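Local coordinates for agglutinin alpha chain (Maclura pomifera, PDB 3LLZ), which binds D-galactose-containing glycans as a jacalin-family lectin, recognising the T-antigen disaccharide Gal-beta1,3-GalNAc, at residues V2-G7 and G26-T31; V66-Y71 and F127-S132. All blocks are in the same frame, centred on the assembly; numbering follows the deposited sequence.

Contact 1. Residues V2-G7 and G26-T31; sequences VTFDDG and GGLRVT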
ATOM      1  N   VAL A   2      17.755  18.026 -17.013  1.00 11.82           N
ATOM      2  CA  VAL A   2      17.833  18.110 -15.564  1.00 12.12           C
ATOM      3  C   VAL A   2      16.785  17.154 -15.005  1.00 11.79           C
ATOM      4  O   VAL A   2      15.601  17.256 -15.332  1.00 13.44           O
ATOM      5  CB  VAL A   2      17.532  19.542 -15.068  1.00 11.59           C
ATOM      6  CG1 VAL A   2      17.486  19.569 -13.545  1.00 11.56           C
ATOM      7  CG2 VAL A   2      18.600  20.502 -15.580  1.00 15.60           C
ATOM      8  N   THR A   3      17.225  16.212 -14.179  1.00 12.33           N
ATOM      9  CA  THR A   3      16.300  15.253 -13.590  1.00 11.49           C
ATOM     10  C   THR A   3      15.492  15.891 -12.472  1.00 13.07           C
ATOM     11  O   THR A   3      15.940  16.836 -11.814  1.00 13.74           O
ATOM     12  CB  THR A   3      17.041  14.033 -13.005  1.00 12.50           C
ATOM     13  OG1 THR A   3      17.970  14.472 -12.006  1.00 14.86           O
ATOM     14  CG2 THR A   3      17.793  13.286 -14.101  1.00 12.80           C
ATOM     15  N   PHE A   4      14.288  15.376 -12.266  1.00 11.60           N
ATOM     16  CA  PHE A   4      13.430  15.876 -11.205  1.00 12.22           C
ATOM     17  C   PHE A   4      12.643  14.710 -10.644  1.00 13.15           C
ATOM     18  O   PHE A   4      12.505  13.671 -11.289  1.00 12.80           O
ATOM     19  CB  PHE A   4      12.465  16.952 -11.715  1.00 12.14           C
ATOM     20  CG  PHE A   4      11.358  16.424 -12.588  1.00 12.63           C
ATOM     21  CD1 PHE A   4      11.534  16.310 -13.965  1.00 11.97           C
ATOM     22  CD2 PHE A   4      10.134  16.046 -12.032  1.00 13.29           C
ATOM     23  CE1 PHE A   4      10.511  15.832 -14.780  1.00 13.02           C
ATOM     24  CE2 PHE A   4       9.102  15.564 -12.839  1.00 14.82           C
ATOM     25  CZ  PHE A   4       9.292  15.458 -14.216  1.00 14.40           C
ATOM     26  N   ASP A   5      12.138  14.889  -9.433  1.00 12.64           N
ATOM     27  CA  ASP A   5      11.357  13.859  -8.776  1.00 12.10           C
ATOM     28  C   ASP A   5      10.483  14.577  -7.764  1.00 12.68           C
ATOM     29  O   ASP A   5      10.954  14.961  -6.695  1.00 13.51           O
ATOM     30  CB  ASP A   5      12.287  12.872  -8.064  1.00 12.10           C
ATOM     31  CG  ASP A   5      11.556  11.650  -7.546  1.00 11.50           C
ATOM     32  OD1 ASP A   5      10.318  11.700  -7.435  1.00 13.55           O
ATOM     33  OD2 ASP A   5      12.233  10.645  -7.241  1.00 15.34           O
ATOM     34  N   ASP A   6       9.217  14.782  -8.108  1.00 12.75           N
ATOM     35  CA  ASP A   6       8.299  15.468  -7.209  1.00 13.09           C
ATOM     36  C   ASP A   6       7.994  14.628  -5.979  1.00 13.43           C
ATOM     37  O   ASP A   6       7.659  15.163  -4.923  1.00 14.45           O
ATOM     38  CB  ASP A   6       6.978  15.795  -7.914  1.00 13.89           C
ATOM     39  CG  ASP A   6       7.127  16.863  -8.982  1.00 15.19           C
ATOM     40  OD1 ASP A   6       8.164  17.559  -8.993  1.00 14.75           O
ATOM     41  OD2 ASP A   6       6.198  17.011  -9.798  1.00 13.02           O
ATOM     42  N   GLY A   7       8.102  13.312  -6.115  1.00 12.78           N
ATOM     43  CA  GLY A   7       7.794  12.447  -4.994  1.00 13.12           C
ATOM     44  C   GLY A   7       6.316  12.108  -5.000  1.00 12.42           C
ATOM     45  O   GLY A   7       5.630  12.303  -6.011  1.00 11.74           O
ATOM     46  N   GLY A  26       7.455  19.988 -23.686  1.00 12.84           N
ATOM     47  CA  GLY A  26       8.456  20.813 -23.038  1.00 13.63           C
ATOM     48  C   GLY A  26       8.430  20.660 -21.527  1.00 14.28           C
ATOM     49  O   GLY A  26       8.438  19.543 -21.009  1.00 14.74           O
ATOM     50  N   GLY A  27       8.391  21.787 -20.818  1.00 13.23           N
ATOM     51  CA  GLY A  27       8.378  21.748 -19.368  1.00 15.35           C
ATOM     52  C   GLY A  27       7.039  21.361 -18.776  1.00 15.86           C
ATOM     53  O   GLY A  27       6.031  21.284 -19.479  1.00 15.22           O
ATOM     54  N   LEU A  28       7.029  21.109 -17.471  1.00 14.79           N
ATOM     55  CA  LEU A  28       5.796  20.745 -16.796  1.00 16.74           C
ATOM     56  C   LEU A  28       5.845  21.080 -15.313  1.00 15.72           C
ATOM     57  O   LEU A  28       6.910  21.079 -14.688  1.00 15.21           O
ATOM     58  CB  LEU A  28       5.498  19.260 -17.008  1.00 20.60           C
ATOM     59  CG  LEU A  28       6.368  18.196 -16.349  1.00 22.26           C
ATOM     60  CD1 LEU A  28       5.903  17.977 -14.920  1.00 24.83           C
ATOM     61  CD2 LEU A  28       6.243  16.893 -17.126  1.00 24.98           C
ATOM     62  N   ARG A  29       4.680  21.399 -14.765  1.00 15.04           N
ATOM     63  CA  ARG A  29       4.551  21.750 -13.359  1.00 15.04           C
ATOM     64  C   ARG A  29       3.231  21.177 -12.885  1.00 15.12           C
ATOM     65  O   ARG A  29       2.175  21.472 -13.441  1.00 14.01           O
ATOM     66  CB  ARG A  29       4.553  23.270 -13.184  1.00 14.67           C
ATOM     67  CG  ARG A  29       4.636  23.734 -11.739  1.00 18.18           C
ATOM     68  CD  ARG A  29       4.536  25.252 -11.668  1.00 23.18           C
ATOM     69  NE  ARG A  29       4.570  25.763 -10.300  1.00 30.93           N
ATOM     70  CZ  ARG A  29       5.676  25.929  -9.580  1.00 33.37           C
ATOM     71  NH1 ARG A  29       5.603  26.401  -8.342  1.00 36.98           N
ATOM     72  NH2 ARG A  29       6.857  25.634 -10.095  1.00 37.51           N
ATOM     73  N   VAL A  30       3.300  20.351 -11.854  1.00 13.90           N
ATOM     74  CA  VAL A  30       2.114  19.712 -11.325  1.00 13.62           C
ATOM     75  C   VAL A  30       1.670  20.291  -9.994  1.00 13.39           C
ATOM     76  O   VAL A  30       2.489  20.586  -9.125  1.00 14.15           O
ATOM     77  CB  VAL A  30       2.361  18.198 -11.138  1.00 13.06           C
ATOM     78  CG1 VAL A  30       1.105  17.524 -10.603  1.00 13.08           C
ATOM     79  CG2 VAL A  30       2.796  17.572 -12.456  1.00 12.30           C
ATOM     80  N   THR A  31       0.364  20.479  -9.852  1.00 13.05           N
ATOM     81  CA  THR A  31      -0.200  20.946  -8.598  1.00 14.38           C
ATOM     82  C   THR A  31      -0.874  19.704  -8.031  1.00 14.32           C
ATOM     83  O   THR A  31      -1.854  19.200  -8.582  1.00 14.72           O
ATOM     84  CB  THR A  31      -1.247  22.050  -8.794  1.00 16.04           C
ATOM     85  OG1 THR A  31      -0.614  23.209  -9.348  1.00 17.02           O
ATOM     86  CG2 THR A  31      -1.877  22.420  -7.458  1.00 16.57           C
TER
HETATM   87  O   HOH W   1       5.836  19.580 -10.881  1.00 14.80           O
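Leu28 and Val30 meet Phe4 and Asp6 where two sheets of the jacalin-type beta-prism face each other: the one that holds strand 2-5 and the one that holds strand 25-34. CA atoms of the nearest pairs lie 10.6 Å (Phe4 to Leu28) and 8.6 Å (Asp6 to Val30) apart, and no direct hydrogen bond joins the two segments, so this is packing between sheets and not strand pairing. The CB of Leu28 points along the interface and not into it; CG lies between the backbone N and the carbonyl carbon (chi1 70°), and the CD1 methyl bends in to Phe4 CZ, 4.3 Å away, approaching the ring obliquely. Phe4 is also stacked on His44, which Leu28 touches as well, while Ile120 of strand 110-120 packs on both Phe4 and Leu28. Two residues on, Val30 points its CB toward segment 2-7 and meets a polar partner: Asp6 OD2 lies 4.2 Å from Val30 CB, a contact without a bond. The polar link is made by a water, which accepts from Val30 N at 2.8 Å and donates to Asp6 OD2, also at 2.8 Å. Tyr32 OH is also hydrogen-bonded to Asp6 OD2, and the other oxygen is held too: Asp6 OD1 is hydrogen-bonded to His44 NE2, so both oxygens of this buried group have partners.

Contact 2. Residues V66-Y71 and F127-S132; sequences VEVSGY and FSIYLS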
ATOM      1  N   VAL A  66      -7.400   8.352 -15.369  1.00 12.81           N
ATOM      2  CA  VAL A  66      -7.545   6.904 -15.472  1.00 13.33           C
ATOM      3  C   VAL A  66      -6.610   6.321 -16.527  1.00 12.12           C
ATOM      4  O   VAL A  66      -6.489   5.105 -16.663  1.00 12.44           O
ATOM      5  CB  VAL A  66      -9.003   6.487 -15.779  1.00 13.61           C
ATOM      6  CG1 VAL A  66      -9.920   6.962 -14.658  1.00 15.02           C
ATOM      7  CG2 VAL A  66      -9.446   7.042 -17.124  1.00 13.71           C
ATOM      8  N   GLU A  67      -5.955   7.194 -17.287  1.00 12.63           N
ATOM      9  CA  GLU A  67      -4.992   6.743 -18.284  1.00 12.96           C
ATOM     10  C   GLU A  67      -4.103   7.860 -18.804  1.00 12.41           C
ATOM     11  O   GLU A  67      -4.564   8.972 -19.057  1.00 13.04           O
ATOM     12  CB  GLU A  67      -5.681   6.085 -19.489  1.00 14.89           C
ATOM     13  CG  GLU A  67      -4.667   5.478 -20.468  1.00 17.48           C
ATOM     14  CD  GLU A  67      -5.297   4.781 -21.661  1.00 21.77           C
ATOM     15  OE1 GLU A  67      -6.443   4.302 -21.549  1.00 25.35           O
ATOM     16  OE2 GLU A  67      -4.630   4.693 -22.714  1.00 24.60           O
ATOM     17  N   VAL A  68      -2.819   7.549 -18.938  1.00 12.90           N
ATOM     18  CA  VAL A  68      -1.854   8.481 -19.498  1.00 12.13           C
ATOM     19  C   VAL A  68      -1.269   7.726 -20.680  1.00 12.60           C
ATOM     20  O   VAL A  68      -0.882   6.564 -20.551  1.00 14.45           O
ATOM     21  CB  VAL A  68      -0.709   8.823 -18.517  1.00 12.82           C
ATOM     22  CG1 VAL A  68       0.307   9.743 -19.207  1.00 13.62           C
ATOM     23  CG2 VAL A  68      -1.267   9.497 -17.282  1.00 14.21           C
ATOM     24  N   SER A  69      -1.227   8.372 -21.839  1.00 13.27           N
ATOM     25  CA  SER A  69      -0.680   7.741 -23.029  1.00 14.02           C
ATOM     26  C   SER A  69       0.030   8.803 -23.845  1.00 14.45           C
ATOM     27  O   SER A  69      -0.068   9.992 -23.550  1.00 13.99           O
ATOM     28  CB  SER A  69      -1.797   7.091 -23.861  1.00 15.07           C
ATOM     29  OG  SER A  69      -2.756   8.045 -24.291  1.00 16.43           O
ATOM     30  N   GLY A  70       0.751   8.375 -24.873  1.00 15.12           N
ATOM     31  CA  GLY A  70       1.455   9.337 -25.693  1.00 15.33           C
ATOM     32  C   GLY A  70       2.369   8.669 -26.687  1.00 15.51           C
ATOM     33  O   GLY A  70       2.249   7.473 -26.957  1.00 15.75           O
ATOM     34  N   TYR A  71       3.291   9.451 -27.235  1.00 15.50           N
ATOM     35  CA  TYR A  71       4.241   8.947 -28.212  1.00 16.48           C
ATOM     36  C   TYR A  71       5.662   9.337 -27.856  1.00 16.55           C
ATOM     37  O   TYR A  71       5.904  10.419 -27.319  1.00 17.72           O
ATOM     38  CB  TYR A  71       3.918   9.484 -29.608  1.00 18.09           C
ATOM     39  CG  TYR A  71       2.785   8.763 -30.293  1.00 18.96           C
ATOM     40  CD1 TYR A  71       1.457   9.081 -30.017  1.00 20.70           C
ATOM     41  CD2 TYR A  71       3.044   7.742 -31.201  1.00 22.22           C
ATOM     42  CE1 TYR A  71       0.412   8.394 -30.634  1.00 23.03           C
ATOM     43  CE2 TYR A  71       2.011   7.050 -31.819  1.00 23.13           C
ATOM     44  CZ  TYR A  71       0.700   7.380 -31.532  1.00 24.34           C
ATOM     45  OH  TYR A  71      -0.322   6.690 -32.146  1.00 28.01           O
ATOM     46  N   PHE A 127       9.737  10.113 -18.250  1.00 12.15           N
ATOM     47  CA  PHE A 127       9.057  10.345 -16.989  1.00 11.85           C
ATOM     48  C   PHE A 127       8.531   9.039 -16.430  1.00 11.50           C
ATOM     49  O   PHE A 127       8.342   8.064 -17.161  1.00 12.08           O
ATOM     50  CB  PHE A 127       7.905  11.343 -17.161  1.00 11.89           C
ATOM     51  CG  PHE A 127       6.704  10.780 -17.867  1.00 13.09           C
ATOM     52  CD1 PHE A 127       5.645  10.242 -17.143  1.00 14.66           C
ATOM     53  CD2 PHE A 127       6.636  10.782 -19.256  1.00 15.28           C
ATOM     54  CE1 PHE A 127       4.529   9.714 -17.796  1.00 15.18           C
ATOM     55  CE2 PHE A 127       5.529  10.256 -19.916  1.00 14.35           C
ATOM     56  CZ  PHE A 127       4.473   9.721 -19.185  1.00 16.09           C
ATOM     57  N   SER A 128       8.332   9.032 -15.118  1.00 11.93           N
ATOM     58  CA  SER A 128       7.796   7.881 -14.413  1.00 10.75           C
ATOM     59  C   SER A 128       6.616   8.378 -13.596  1.00 11.49           C
ATOM     60  O   SER A 128       6.487   9.577 -13.326  1.00 10.75           O
ATOM     61  CB  SER A 128       8.857   7.250 -13.510  1.00 11.05           C
ATOM     62  OG  SER A 128       9.906   6.695 -14.294  1.00 11.93           O
ATOM     63  N   ILE A 129       5.752   7.449 -13.214  1.00 10.42           N
ATOM     64  CA  ILE A 129       4.551   7.765 -12.462  1.00 11.82           C
ATOM     65  C   ILE A 129       4.467   7.018 -11.132  1.00 10.59           C
ATOM     66  O   ILE A 129       4.734   5.813 -11.060  1.00 12.11           O
ATOM     67  CB  ILE A 129       3.295   7.413 -13.310  1.00 12.80           C
ATOM     68  CG1 ILE A 129       3.215   8.351 -14.520  1.00 15.26           C
ATOM     69  CG2 ILE A 129       2.039   7.481 -12.460  1.00 15.99           C
ATOM     70  CD1 ILE A 129       2.078   8.034 -15.478  1.00 19.27           C
ATOM     71  N   TYR A 130       4.107   7.747 -10.081  1.00  9.54           N
ATOM     72  CA  TYR A 130       3.920   7.159  -8.759  1.00 10.80           C
ATOM     73  C   TYR A 130       2.469   6.699  -8.678  1.00 10.44           C
ATOM     74  O   TYR A 130       1.558   7.461  -8.994  1.00  9.86           O
ATOM     75  CB  TYR A 130       4.141   8.192  -7.649  1.00  9.50           C
ATOM     76  CG  TYR A 130       5.579   8.520  -7.322  1.00 10.99           C
ATOM     77  CD1 TYR A 130       6.378   9.234  -8.211  1.00 11.06           C
ATOM     78  CD2 TYR A 130       6.125   8.155  -6.093  1.00 10.22           C
ATOM     79  CE1 TYR A 130       7.687   9.587  -7.880  1.00 10.74           C
ATOM     80  CE2 TYR A 130       7.426   8.498  -5.748  1.00 11.65           C
ATOM     81  CZ  TYR A 130       8.201   9.215  -6.646  1.00  9.71           C
ATOM     82  OH  TYR A 130       9.477   9.562  -6.296  1.00 12.00           O
ATOM     83  N   LEU A 131       2.255   5.457  -8.254  1.00  9.75           N
ATOM     84  CA  LEU A 131       0.905   4.922  -8.124  1.00 10.48           C
ATOM     85  C   LEU A 131       0.627   4.513  -6.686  1.00 10.83           C
ATOM     86  O   LEU A 131       1.500   3.980  -5.995  1.00 12.97           O
ATOM     87  CB  LEU A 131       0.715   3.705  -9.033  1.00 11.95           C
ATOM     88  CG  LEU A 131       0.778   3.922 -10.546  1.00 10.83           C
ATOM     89  CD1 LEU A 131       0.671   2.562 -11.237  1.00 11.94           C
ATOM     90  CD2 LEU A 131      -0.344   4.845 -10.997  1.00 12.29           C
ATOM     91  N   SER A 132      -0.596   4.762  -6.237  1.00 11.66           N
ATOM     92  CA  SER A 132      -0.976   4.400  -4.883  1.00 10.88           C
ATOM     93  C   SER A 132      -2.482   4.314  -4.731  1.00 12.67           C
ATOM     94  O   SER A 132      -3.236   4.862  -5.532  1.00 12.32           O
ATOM     95  CB  SER A 132      -0.441   5.440  -3.893  1.00 12.79           C
ATOM     96  OG  SER A 132      -0.836   5.133  -2.563  1.00 15.39           O
TER
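Val68 sets its two methyl groups against two different residues of strand 124-132, CG1 against Phe127 and CG2 against Ile129, in the buried interior of the beta-prism. It has the largest buried surface of the three and sits at the closest backbone approach, where Val68 CA and Ile129 CA are 9.5 Å apart; its backbone bonds within its own sheet, to Leu106. One branch, CG1, lies anti to the backbone N (chi1 177°) and reaches Phe127 CZ at 4.2 Å, coming obliquely to the ring. The other, CG2, meets Ile129 CD1 at 4.1 Å, the two side chains reaching toward each other tip to tip. Ile129 is extended at its outer bond (chi2 176°), which carries CD1 out to the valine. Ile129 CG1 lies in the plane of the Phe127 ring, at the edge, 3.8 Å from Phe127 CE1, so the two partners of Val68 also pack on each other along their own strand. Ile113 touches both Val68 and Ile129, Leu106 also packs on Ile129, and Ile81 packs on Phe127. With carbon meeting carbon throughout and no hydrogen bond across the segments, hydrophobic burial and dispersion join the two sheets here.

Contact 1 closes along the chain before contact 2 opens, and their centres lie 13 Å apart. Each uses one of the two strands outermost within this chain in the same sheet, 2-5 in contact 1 and 124-132 in contact 2, with strand 110-120 between them; beyond 124-132 the sheet continues onto a strand of the bound peptide. Contact 1 reaches the sheet of strand 25-34 and contact 2 that of strand 65-75, so the shared sheet is packed against each of the other two walls. Asp5 OD1 and Tyr130 OH, 2.6 Å apart, probably form a hydrogen bond between the contacts. Gly1, Gly121, Tyr122, Trp123 and Asp125, at or near the ends of its strands, line the glycan pocket together with Phe47 and Tyr78.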